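Local coordinates for protein 16S rRNA (adenine(1408)-N(1))-methyltransferase (Catenulispora acidiphila, PDB 4X1O) that probably methylates N1 of adenine 1408 in 16S ribosomal RNA, with S-adenosyl-L-methionine as methyl donor, a modification linked to aminoglycoside resistance, at residues A41-S46 / E71-G76; Y63-A68 / M125-W130; V106-A109 / V113-A116. One frame throughout, in Å; residues are numbered along the deposited sequence.

From the N terminus, the helix at 41-46 is met first; interaction 1 closes when strand 72-78 packs against it, after strand 49-54 and helix 60-68. Interaction 2 opens inside that loop, at 63-68, and closes only at 125-130, so the two cross. Interaction 3, a short loop between 106-109 and 113-116, begins after interaction 1 has closed and is nested within interaction 2. One sheet unites all three. Val74 packs on Gln65 and Ala66, joining interactions 1 and 2, while a probable hydrogen bond from Val106 N to Gly76 O joins strands 103-107 and 72-78. Helices 37-46 and 60-68 cover opposite faces of this sheet.

Interaction 1 (A41-S46 / E71-G76); sequences AKAQAS and EWLVVG
Apolar packing carries the contact between helix 37-46 and strand 72-78, with Leu73 meeting Ala43 and Gln44. The branched end of Leu73 sits against the helix surface at Ala43 and Gln44, and the CA atoms of Gln44 and Leu73 are 6.8 Å apart. Both methyl groups reach Ala43: CD2 of Leu73 lies 4.0 Å from CB of Ala43, and CD1 of Leu73 is almost as near to that methyl. CD2 of Leu73 also lies against the helix backbone, 3.9 Å from Gln44 N, and against the aliphatic part of the glutamine, 4.0 Å from Gln44 CG. Placing CG of Leu73 opposite its own backbone N (chi1 -174°) extends the branch from the sheet to the helix. The Gln44 side chain passes Leu73 at a slant and, extended beyond CG, continues to Ile50 and Val120.

Polar interactions belong to the individual segments. Within the helical segment, Ser46 OG donates to Ala43 O over 2.8 Å, approaching at a C=O...donor angle of 116° and tilted 30° from the carbonyl plane. The serine hydroxyl thus returns to the backbone of a residue whose methyl packs on Leu73. On the strand, Leu73 pairs through its backbone with Arg49 and Leu51.

The next strand residue, Val74, packs on helix 60-68, so successive residues serve two layers. Helices on both faces of a mainly parallel sheet, here with strand order 3-2-1-4-5-7-6, are the mark of the Rossmann-like class I methyltransferase fold.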
ATOM      1  N   ALA A  41      -5.785  -9.989  17.022  1.00 31.44           N
ATOM      2  CA  ALA A  41      -5.561  -9.107  18.160  1.00 30.85           C
ATOM      3  C   ALA A  41      -4.206  -9.389  18.813  1.00 28.52           C
ATOM      4  O   ALA A  41      -3.474  -8.465  19.152  1.00 25.68           O
ATOM      5  CB  ALA A  41      -6.691  -9.258  19.175  1.00 34.43           C
ATOM      6  N   LYS A  42      -3.871 -10.667  18.986  1.00 29.33           N
ATOM      7  CA  LYS A  42      -2.585 -11.027  19.586  1.00 29.64           C
ATOM      8  C   LYS A  42      -1.411 -10.595  18.717  1.00 32.05           C
ATOM      9  O   LYS A  42      -0.400 -10.111  19.230  1.00 29.57           O
ATOM     10  CB  LYS A  42      -2.508 -12.541  19.853  1.00 32.17           C
ATOM     11  CG  LYS A  42      -3.420 -13.027  20.969  1.00 40.10           C
ATOM     12  CD  LYS A  42      -3.238 -14.520  21.232  1.00 42.84           C
ATOM     13  CE  LYS A  42      -4.034 -14.961  22.454  1.00 52.13           C
ATOM     14  NZ  LYS A  42      -3.750 -16.370  22.858  1.00 61.16           N
ATOM     15  N   ALA A  43      -1.543 -10.760  17.403  1.00 27.40           N
ATOM     16  CA  ALA A  43      -0.486 -10.346  16.491  1.00 24.65           C
ATOM     17  C   ALA A  43      -0.254  -8.838  16.579  1.00 21.25           C
ATOM     18  O   ALA A  43       0.883  -8.389  16.656  1.00 23.13           O
ATOM     19  CB  ALA A  43      -0.819 -10.753  15.061  1.00 26.30           C
ATOM     20  N   GLN A  44      -1.330  -8.056  16.571  1.00 22.08           N
ATOM     21  CA  GLN A  44      -1.179  -6.602  16.674  1.00 22.27           C
ATOM     22  C   GLN A  44      -0.485  -6.208  17.967  1.00 22.06           C
ATOM     23  O   GLN A  44       0.381  -5.328  17.972  1.00 24.25           O
ATOM     24  CB  GLN A  44      -2.534  -5.899  16.605  1.00 23.76           C
ATOM     25  CG  GLN A  44      -3.251  -5.994  15.285  1.00 23.26           C
ATOM     26  CD  GLN A  44      -4.625  -5.369  15.376  1.00 23.60           C
ATOM     27  OE1 GLN A  44      -5.638  -6.048  15.246  1.00 36.26           O
ATOM     28  NE2 GLN A  44      -4.660  -4.064  15.627  1.00 24.52           N
ATOM     29  N   ALA A  45      -0.890  -6.843  19.062  1.00 22.68           N
ATOM     30  CA  ALA A  45      -0.383  -6.493  20.381  1.00 28.11           C
ATOM     31  C   ALA A  45       1.107  -6.796  20.482  1.00 29.33           C
ATOM     32  O   ALA A  45       1.842  -6.100  21.178  1.00 33.72           O
ATOM     33  CB  ALA A  45      -1.151  -7.234  21.468  1.00 28.16           C
ATOM     34  N   SER A  46       1.540  -7.829  19.766  1.00 23.19           N
ATOM     35  CA  SER A  46       2.926  -8.294  19.824  1.00 22.75           C
ATOM     36  C   SER A  46       3.874  -7.524  18.919  1.00 21.97           C
ATOM     37  O   SER A  46       5.093  -7.660  19.047  1.00 21.14           O
ATOM     38  CB  SER A  46       2.986  -9.779  19.451  1.00 25.70           C
ATOM     39  OG  SER A  46       2.740  -9.946  18.063  1.00 29.39           O
ATOM     40  N   GLU A  71       9.786  -7.844  13.476  1.00 17.61           N
ATOM     41  CA  GLU A  71       9.030  -7.227  14.557  1.00 15.85           C
ATOM     42  C   GLU A  71       7.839  -6.399  14.034  1.00 18.06           C
ATOM     43  O   GLU A  71       6.997  -5.950  14.821  1.00 19.78           O
ATOM     44  CB  GLU A  71       9.961  -6.353  15.399  1.00 17.34           C
ATOM     45  CG  GLU A  71      10.369  -5.045  14.734  1.00 24.22           C
ATOM     46  CD  GLU A  71      11.538  -5.154  13.757  1.00 30.19           C
ATOM     47  OE1 GLU A  71      11.876  -6.262  13.301  1.00 26.88           O
ATOM     48  OE2 GLU A  71      12.133  -4.100  13.445  1.00 44.99           O
ATOM     49  N   TRP A  72       7.781  -6.182  12.725  1.00 16.40           N
ATOM     50  CA  TRP A  72       6.633  -5.482  12.127  1.00 17.49           C
ATOM     51  C   TRP A  72       5.543  -6.464  11.746  1.00 20.29           C
ATOM     52  O   TRP A  72       5.830  -7.531  11.212  1.00 17.39           O
ATOM     53  CB  TRP A  72       7.002  -4.705  10.857  1.00 18.17           C
ATOM     54  CG  TRP A  72       7.936  -3.555  11.038  1.00 21.84           C
ATOM     55  CD1 TRP A  72       8.479  -3.103  12.201  1.00 26.00           C
ATOM     56  CD2 TRP A  72       8.440  -2.708   9.996  1.00 23.98           C
ATOM     57  NE1 TRP A  72       9.300  -2.022  11.947  1.00 24.91           N
ATOM     58  CE2 TRP A  72       9.292  -1.767  10.599  1.00 27.62           C
ATOM     59  CE3 TRP A  72       8.253  -2.664   8.611  1.00 32.30           C
ATOM     60  CZ2 TRP A  72       9.954  -0.778   9.862  1.00 27.59           C
ATOM     61  CZ3 TRP A  72       8.916  -1.685   7.876  1.00 28.52           C
ATOM     62  CH2 TRP A  72       9.756  -0.762   8.508  1.00 26.87           C
ATOM     63  N   LEU A  73       4.292  -6.089  11.990  1.00 12.64           N
ATOM     64  CA  LEU A  73       3.179  -6.823  11.407  1.00 12.85           C
ATOM     65  C   LEU A  73       2.882  -6.155  10.063  1.00 20.53           C
ATOM     66  O   LEU A  73       2.528  -4.983  10.023  1.00 18.01           O
ATOM     67  CB  LEU A  73       1.966  -6.790  12.329  1.00 17.02           C
ATOM     68  CG  LEU A  73       0.773  -7.652  11.895  1.00 20.99           C
ATOM     69  CD1 LEU A  73       1.154  -9.126  11.848  1.00 26.65           C
ATOM     70  CD2 LEU A  73      -0.391  -7.434  12.855  1.00 20.58           C
ATOM     71  N   VAL A  74       3.087  -6.884   8.971  1.00 14.86           N
ATOM     72  CA  VAL A  74       2.972  -6.316   7.641  1.00 16.42           C
ATOM     73  C   VAL A  74       1.681  -6.829   7.044  1.00 19.20           C
ATOM     74  O   VAL A  74       1.527  -8.023   6.840  1.00 17.18           O
ATOM     75  CB  VAL A  74       4.171  -6.700   6.751  1.00 15.95           C
ATOM     76  CG1 VAL A  74       3.974  -6.167   5.323  1.00 16.28           C
ATOM     77  CG2 VAL A  74       5.469  -6.181   7.365  1.00 17.12           C
ATOM     78  N   VAL A  75       0.748  -5.927   6.786  1.00 15.73           N
ATOM     79  CA  VAL A  75      -0.577  -6.319   6.323  1.00 13.89           C
ATOM     80  C   VAL A  75      -0.763  -5.842   4.904  1.00 24.04           C
ATOM     81  O   VAL A  75      -0.809  -4.646   4.675  1.00 20.54           O
ATOM     82  CB  VAL A  75      -1.682  -5.709   7.205  1.00 14.57           C
ATOM     83  CG1 VAL A  75      -3.047  -6.222   6.792  1.00 20.50           C
ATOM     84  CG2 VAL A  75      -1.389  -6.028   8.666  1.00 19.00           C
ATOM     85  N   GLY A  76      -0.874  -6.770   3.957  1.00 17.26           N
ATOM     86  CA  GLY A  76      -1.091  -6.383   2.579  1.00 17.98           C
ATOM     87  C   GLY A  76      -2.564  -6.485   2.255  1.00 21.57           C
ATOM     88  O   GLY A  76      -3.186  -7.509   2.515  1.00 26.49           O
TER

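Interaction 2 (Y63-A68 / M125-W130); sequences YRQAIA and MVLMPW
Gln65 reaches Met125 and Leu127 in a sparse van der Waals contact between helix 60-68 and strand 123-127, near the centre of the chain, within its Rossmann-like methyltransferase fold. The helix follows the first strand of the parallel sheet, 49-54, which lies beside 123-127. Even the nearest CA atoms, those of Gln65 and Met125, are 11.4 Å apart, and the gap is spanned by a Gln65 chain extended beyond CG (chi2 167°), which passes over Leu51 and Val74 on the way. From the other direction come the thioether of Met125 and one methyl, CD1, of Leu127. The amide carbon CD of Gln65 lies 4.5 Å from SD of Met125, and the terminal amide group comes closer still to the sulfur.

The C-terminal end of the strand lies beside the cofactor site. Leu127 is next to Thr61, which contacts S-adenosyl-L-methionine in a structure of this protein, and Met128 touches Ser217, a residue that binds S-adenosyl-L-homocysteine. The two hydrophobic partners also pack on each other along the strand: the chain of Met125 bends at its last torsion (chi3 104°), and the CE methyl of Met125 rests 3.9 Å from CD2 of Leu127.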
ATOM      1  N   TYR A  63       6.187  -8.952   1.315  1.00 16.07           N
ATOM      2  CA  TYR A  63       6.943 -10.099   1.816  1.00 17.93           C
ATOM      3  C   TYR A  63       8.361  -9.699   2.215  1.00 17.44           C
ATOM      4  O   TYR A  63       8.827 -10.062   3.282  1.00 17.05           O
ATOM      5  CB  TYR A  63       6.980 -11.185   0.750  1.00 19.77           C
ATOM      6  CG  TYR A  63       7.895 -12.348   1.061  1.00 20.61           C
ATOM      7  CD1 TYR A  63       7.512 -13.340   1.955  1.00 21.36           C
ATOM      8  CD2 TYR A  63       9.138 -12.463   0.445  1.00 23.77           C
ATOM      9  CE1 TYR A  63       8.352 -14.423   2.229  1.00 22.74           C
ATOM     10  CE2 TYR A  63       9.985 -13.533   0.715  1.00 30.94           C
ATOM     11  CZ  TYR A  63       9.590 -14.507   1.606  1.00 29.89           C
ATOM     12  OH  TYR A  63      10.443 -15.566   1.861  1.00 31.71           O
ATOM     13  N   ARG A  64       9.033  -8.929   1.361  1.00 18.54           N
ATOM     14  CA  ARG A  64      10.384  -8.486   1.652  1.00 23.15           C
ATOM     15  C   ARG A  64      10.426  -7.565   2.870  1.00 20.94           C
ATOM     16  O   ARG A  64      11.377  -7.637   3.640  1.00 21.32           O
ATOM     17  CB  ARG A  64      11.004  -7.791   0.430  1.00 22.52           C
ATOM     18  CG  ARG A  64      11.257  -8.745  -0.743  1.00 29.32           C
ATOM     19  CD  ARG A  64      12.031  -8.072  -1.880  1.00 37.40           C
ATOM     20  NE  ARG A  64      13.380  -7.701  -1.460  1.00 38.07           N
ATOM     21  CZ  ARG A  64      13.925  -6.506  -1.658  1.00 47.27           C
ATOM     22  NH1 ARG A  64      13.238  -5.559  -2.285  1.00 40.63           N
ATOM     23  NH2 ARG A  64      15.162  -6.261  -1.237  1.00 50.10           N
ATOM     24  N   GLN A  65       9.417  -6.706   3.039  1.00 20.30           N
ATOM     25  CA  GLN A  65       9.309  -5.916   4.263  1.00 18.75           C
ATOM     26  C   GLN A  65       9.196  -6.799   5.497  1.00 18.20           C
ATOM     27  O   GLN A  65       9.853  -6.561   6.498  1.00 18.11           O
ATOM     28  CB  GLN A  65       8.103  -4.990   4.213  1.00 17.53           C
ATOM     29  CG  GLN A  65       8.229  -3.861   3.210  1.00 22.13           C
ATOM     30  CD  GLN A  65       6.901  -3.184   2.978  1.00 25.85           C
ATOM     31  OE1 GLN A  65       5.853  -3.762   3.252  1.00 24.06           O
ATOM     32  NE2 GLN A  65       6.936  -1.948   2.497  1.00 30.23           N
ATOM     33  N   ALA A  66       8.319  -7.795   5.418  1.00 14.43           N
ATOM     34  CA  ALA A  66       8.093  -8.695   6.538  1.00 15.09           C
ATOM     35  C   ALA A  66       9.380  -9.439   6.894  1.00 15.28           C
ATOM     36  O   ALA A  66       9.687  -9.624   8.072  1.00 16.77           O
ATOM     37  CB  ALA A  66       6.962  -9.679   6.210  1.00 16.81           C
ATOM     38  N   ILE A  67      10.127  -9.867   5.878  1.00 18.07           N
ATOM     39  CA  ILE A  67      11.355 -10.622   6.111  1.00 18.54           C
ATOM     40  C   ILE A  67      12.400  -9.709   6.762  1.00 18.30           C
ATOM     41  O   ILE A  67      13.111 -10.124   7.694  1.00 20.75           O
ATOM     42  CB  ILE A  67      11.923 -11.225   4.801  1.00 24.61           C
ATOM     43  CG1 ILE A  67      10.953 -12.255   4.204  1.00 20.58           C
ATOM     44  CG2 ILE A  67      13.289 -11.873   5.049  1.00 28.38           C
ATOM     45  CD1 ILE A  67      10.822 -13.497   5.063  1.00 26.09           C
ATOM     46  N   ALA A  68      12.476  -8.468   6.294  1.00 21.24           N
ATOM     47  CA  ALA A  68      13.481  -7.526   6.794  1.00 21.06           C
ATOM     48  C   ALA A  68      13.160  -7.076   8.214  1.00 22.25           C
ATOM     49  O   ALA A  68      14.057  -6.748   8.989  1.00 26.35           O
ATOM     50  CB  ALA A  68      13.585  -6.316   5.880  1.00 24.84           C
ATOM     51  N   MET A 125       1.190   2.447   3.473  1.00 13.52           N
ATOM     52  CA  MET A 125       1.988   2.643   2.268  1.00 16.90           C
ATOM     53  C   MET A 125       1.174   2.306   1.046  1.00 19.94           C
ATOM     54  O   MET A 125       0.556   1.237   0.984  1.00 17.13           O
ATOM     55  CB  MET A 125       3.260   1.779   2.291  1.00 16.16           C
ATOM     56  CG  MET A 125       4.281   2.208   3.341  1.00 19.66           C
ATOM     57  SD  MET A 125       5.797   1.232   3.091  1.00 32.66           S
ATOM     58  CE  MET A 125       6.849   2.450   2.301  1.00 93.73           C
ATOM     59  N   VAL A 126       1.170   3.215   0.074  1.00 12.08           N
ATOM     60  CA  VAL A 126       0.523   2.951  -1.209  1.00 15.49           C
ATOM     61  C   VAL A 126       1.600   2.953  -2.273  1.00 18.09           C
ATOM     62  O   VAL A 126       2.027   4.004  -2.727  1.00 19.87           O
ATOM     63  CB  VAL A 126      -0.563   4.003  -1.514  1.00 17.88           C
ATOM     64  CG1 VAL A 126      -1.211   3.750  -2.877  1.00 18.25           C
ATOM     65  CG2 VAL A 126      -1.619   4.018  -0.404  1.00 20.03           C
ATOM     66  N   LEU A 127       2.079   1.772  -2.650  1.00 15.65           N
ATOM     67  CA  LEU A 127       3.238   1.708  -3.522  1.00 16.44           C
ATOM     68  C   LEU A 127       2.846   1.231  -4.920  1.00 20.12           C
ATOM     69  O   LEU A 127       2.243   0.165  -5.081  1.00 21.32           O
ATOM     70  CB  LEU A 127       4.306   0.786  -2.913  1.00 21.15           C
ATOM     71  CG  LEU A 127       4.686   1.044  -1.449  1.00 25.56           C
ATOM     72  CD1 LEU A 127       5.722   0.022  -0.979  1.00 25.84           C
ATOM     73  CD2 LEU A 127       5.201   2.474  -1.244  1.00 30.40           C
ATOM     74  N   MET A 128       3.174   2.024  -5.935  1.00 22.96           N
ATOM     75  CA  MET A 128       2.823   1.650  -7.316  1.00 24.47           C
ATOM     76  C   MET A 128       1.355   1.211  -7.488  1.00 21.92           C
ATOM     77  O   MET A 128       1.076   0.105  -7.955  1.00 23.16           O
ATOM     78  CB  MET A 128       3.737   0.520  -7.801  1.00 25.32           C
ATOM     79  CG  MET A 128       5.208   0.904  -7.879  1.00 36.46           C
ATOM     80  SD  MET A 128       5.544   2.028  -9.248  1.00123.42           S
ATOM     81  CE  MET A 128       5.074   0.996 -10.635  1.00 70.33           C
ATOM     82  N   PRO A 129       0.411   2.069  -7.111  1.00 19.35           N
ATOM     83  CA  PRO A 129      -1.010   1.721  -7.217  1.00 19.63           C
ATOM     84  C   PRO A 129      -1.498   1.639  -8.662  1.00 20.20           C
ATOM     85  O   PRO A 129      -0.926   2.292  -9.545  1.00 17.67           O
ATOM     86  CB  PRO A 129      -1.702   2.879  -6.489  1.00 16.13           C
ATOM     87  CG  PRO A 129      -0.795   4.018  -6.696  1.00 18.91           C
ATOM     88  CD  PRO A 129       0.603   3.437  -6.604  1.00 17.12           C
ATOM     89  N   TRP A 130      -2.503   0.797  -8.885  1.00 19.83           N
ATOM     90  CA  TRP A 130      -3.195   0.693 -10.168  1.00 22.40           C
ATOM     91  C   TRP A 130      -4.701   0.772  -9.980  1.00 18.85           C
ATOM     92  O   TRP A 130      -5.198   0.769  -8.851  1.00 19.84           O
ATOM     93  CB  TRP A 130      -2.846  -0.623 -10.864  1.00 20.29           C
ATOM     94  CG  TRP A 130      -1.422  -0.758 -11.170  1.00 26.41           C
ATOM     95  CD1 TRP A 130      -0.495  -1.468 -10.458  1.00 34.06           C
ATOM     96  CD2 TRP A 130      -0.723  -0.167 -12.270  1.00 31.50           C
ATOM     97  NE1 TRP A 130       0.738  -1.353 -11.051  1.00 36.69           N
ATOM     98  CE2 TRP A 130       0.627  -0.560 -12.162  1.00 34.54           C
ATOM     99  CE3 TRP A 130      -1.106   0.655 -13.334  1.00 35.56           C
ATOM    100  CZ2 TRP A 130       1.593  -0.165 -13.084  1.00 33.31           C
ATOM    101  CZ3 TRP A 130      -0.145   1.050 -14.244  1.00 41.84           C
ATOM    102  CH2 TRP A 130       1.190   0.641 -14.111  1.00 41.89           C
TER

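Interaction 3 (V106-A109 / V113-A116); sequences VSSA and VPAA
Between Ala109 and Val113 the backbone doubles back in a tight excursion, with their CA atoms 6.4 Å apart and Ala109 O at 3.7 Å from Val113 N. At the neck of this bend, the side chain of Ser108 meets the ring of Pro114. Its hydroxyl approaches the ring at CD, the side-chain ring carbon bonded to the proline nitrogen, with Ser108 OG at 3.4 Å from Pro114 CD; Ser108 CB follows at 4.1 Å from that same Pro114 CD. The torsion at Ser108, which sets OG opposite the backbone N (chi1 173°), also brings the hydroxyl within bonding distance of the next residue's carbonyl. Ser108 OG donates to Ala109 O over 2.9 Å, the donor tilted 31° from the carbonyl plane, so the same oxygen bonds to the carbonyl of its neighbour and touches the proline ring.

In this class I methyltransferase fold the bend leaves strand 103-107, an edge strand of the sheet, on the side where the cofactor binds. The residues inside it include Ile110 and Glu111, both of which contact S-adenosyl-L-methionine in a structure of the protein. Ser108 is backed by Val77 of the neighbouring strand, near the cofactor-binding Asp78. Pro114 packs on Lys25 as well, and two residues further on Ala116 O accepts a hydrogen bond from Trp40 NE1 of helix 37-46.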
ATOM      1  N   VAL A 106      -4.578  -9.717   3.121  1.00 23.48           N
ATOM      2  CA  VAL A 106      -6.022  -9.508   3.257  1.00 26.59           C
ATOM      3  C   VAL A 106      -6.681  -9.266   1.914  1.00 23.59           C
ATOM      4  O   VAL A 106      -6.231  -8.414   1.150  1.00 25.44           O
ATOM      5  CB  VAL A 106      -6.330  -8.277   4.167  1.00 23.64           C
ATOM      6  CG1 VAL A 106      -7.840  -7.998   4.223  1.00 26.33           C
ATOM      7  CG2 VAL A 106      -5.741  -8.477   5.563  1.00 25.87           C
ATOM      8  N   SER A 107      -7.749 -10.002   1.622  1.00 23.18           N
ATOM      9  CA  SER A 107      -8.510  -9.763   0.407  1.00 25.52           C
ATOM     10  C   SER A 107      -9.604  -8.757   0.698  1.00 35.91           C
ATOM     11  O   SER A 107     -10.632  -9.093   1.283  1.00 37.98           O
ATOM     12  CB  SER A 107      -9.115 -11.059  -0.133  1.00 29.94           C
ATOM     13  OG  SER A 107      -9.817 -10.816  -1.339  1.00 42.09           O
ATOM     14  N   SER A 108      -9.371  -7.514   0.300  1.00 27.65           N
ATOM     15  CA  SER A 108     -10.371  -6.470   0.449  1.00 31.37           C
ATOM     16  C   SER A 108     -10.003  -5.268  -0.397  1.00 26.80           C
ATOM     17  O   SER A 108      -8.821  -5.001  -0.626  1.00 32.06           O
ATOM     18  CB  SER A 108     -10.513  -6.042   1.910  1.00 33.78           C
ATOM     19  OG  SER A 108     -11.370  -4.915   2.005  1.00 38.62           O
ATOM     20  N   ALA A 109     -11.023  -4.558  -0.861  1.00 30.58           N
ATOM     21  CA  ALA A 109     -10.831  -3.267  -1.506  1.00 36.72           C
ATOM     22  C   ALA A 109     -10.684  -2.209  -0.420  1.00 38.56           C
ATOM     23  O   ALA A 109     -11.212  -2.365   0.678  1.00 36.77           O
ATOM     24  CB  ALA A 109     -11.987  -2.948  -2.422  1.00 37.19           C
ATOM     25  N   VAL A 113     -13.130  -0.884   3.508  1.00 42.30           N
ATOM     26  CA  VAL A 113     -12.341  -1.585   4.518  1.00 44.36           C
ATOM     27  C   VAL A 113     -13.270  -2.140   5.595  1.00 35.37           C
ATOM     28  O   VAL A 113     -14.175  -1.453   6.079  1.00 40.20           O
ATOM     29  CB  VAL A 113     -11.246  -0.668   5.174  1.00 53.48           C
ATOM     30  CG1 VAL A 113     -11.257   0.722   4.582  1.00 42.37           C
ATOM     31  CG2 VAL A 113     -11.364  -0.609   6.694  1.00 55.31           C
ATOM     32  N   PRO A 114     -13.075  -3.414   5.938  1.00 42.28           N
ATOM     33  CA  PRO A 114     -13.841  -4.042   7.014  1.00 45.39           C
ATOM     34  C   PRO A 114     -13.410  -3.504   8.372  1.00 41.28           C
ATOM     35  O   PRO A 114     -12.283  -3.010   8.516  1.00 36.18           O
ATOM     36  CB  PRO A 114     -13.504  -5.525   6.864  1.00 48.96           C
ATOM     37  CG  PRO A 114     -12.158  -5.534   6.223  1.00 52.15           C
ATOM     38  CD  PRO A 114     -12.132  -4.349   5.304  1.00 48.00           C
ATOM     39  N   ALA A 115     -14.296  -3.618   9.353  1.00 39.85           N
ATOM     40  CA  ALA A 115     -14.089  -3.036  10.675  1.00 37.15           C
ATOM     41  C   ALA A 115     -12.829  -3.556  11.374  1.00 33.08           C
ATOM     42  O   ALA A 115     -12.244  -2.859  12.205  1.00 32.07           O
ATOM     43  CB  ALA A 115     -15.303  -3.289  11.543  1.00 48.68           C
ATOM     44  N   ALA A 116     -12.422  -4.777  11.041  1.00 32.77           N
ATOM     45  CA  ALA A 116     -11.257  -5.389  11.679  1.00 36.25           C
ATOM     46  C   ALA A 116      -9.955  -4.656  11.327  1.00 29.85           C
ATOM     47  O   ALA A 116      -8.956  -4.809  12.018  1.00 32.61           O
ATOM     48  CB  ALA A 116     -11.154  -6.854  11.293  1.00 40.10           C
TER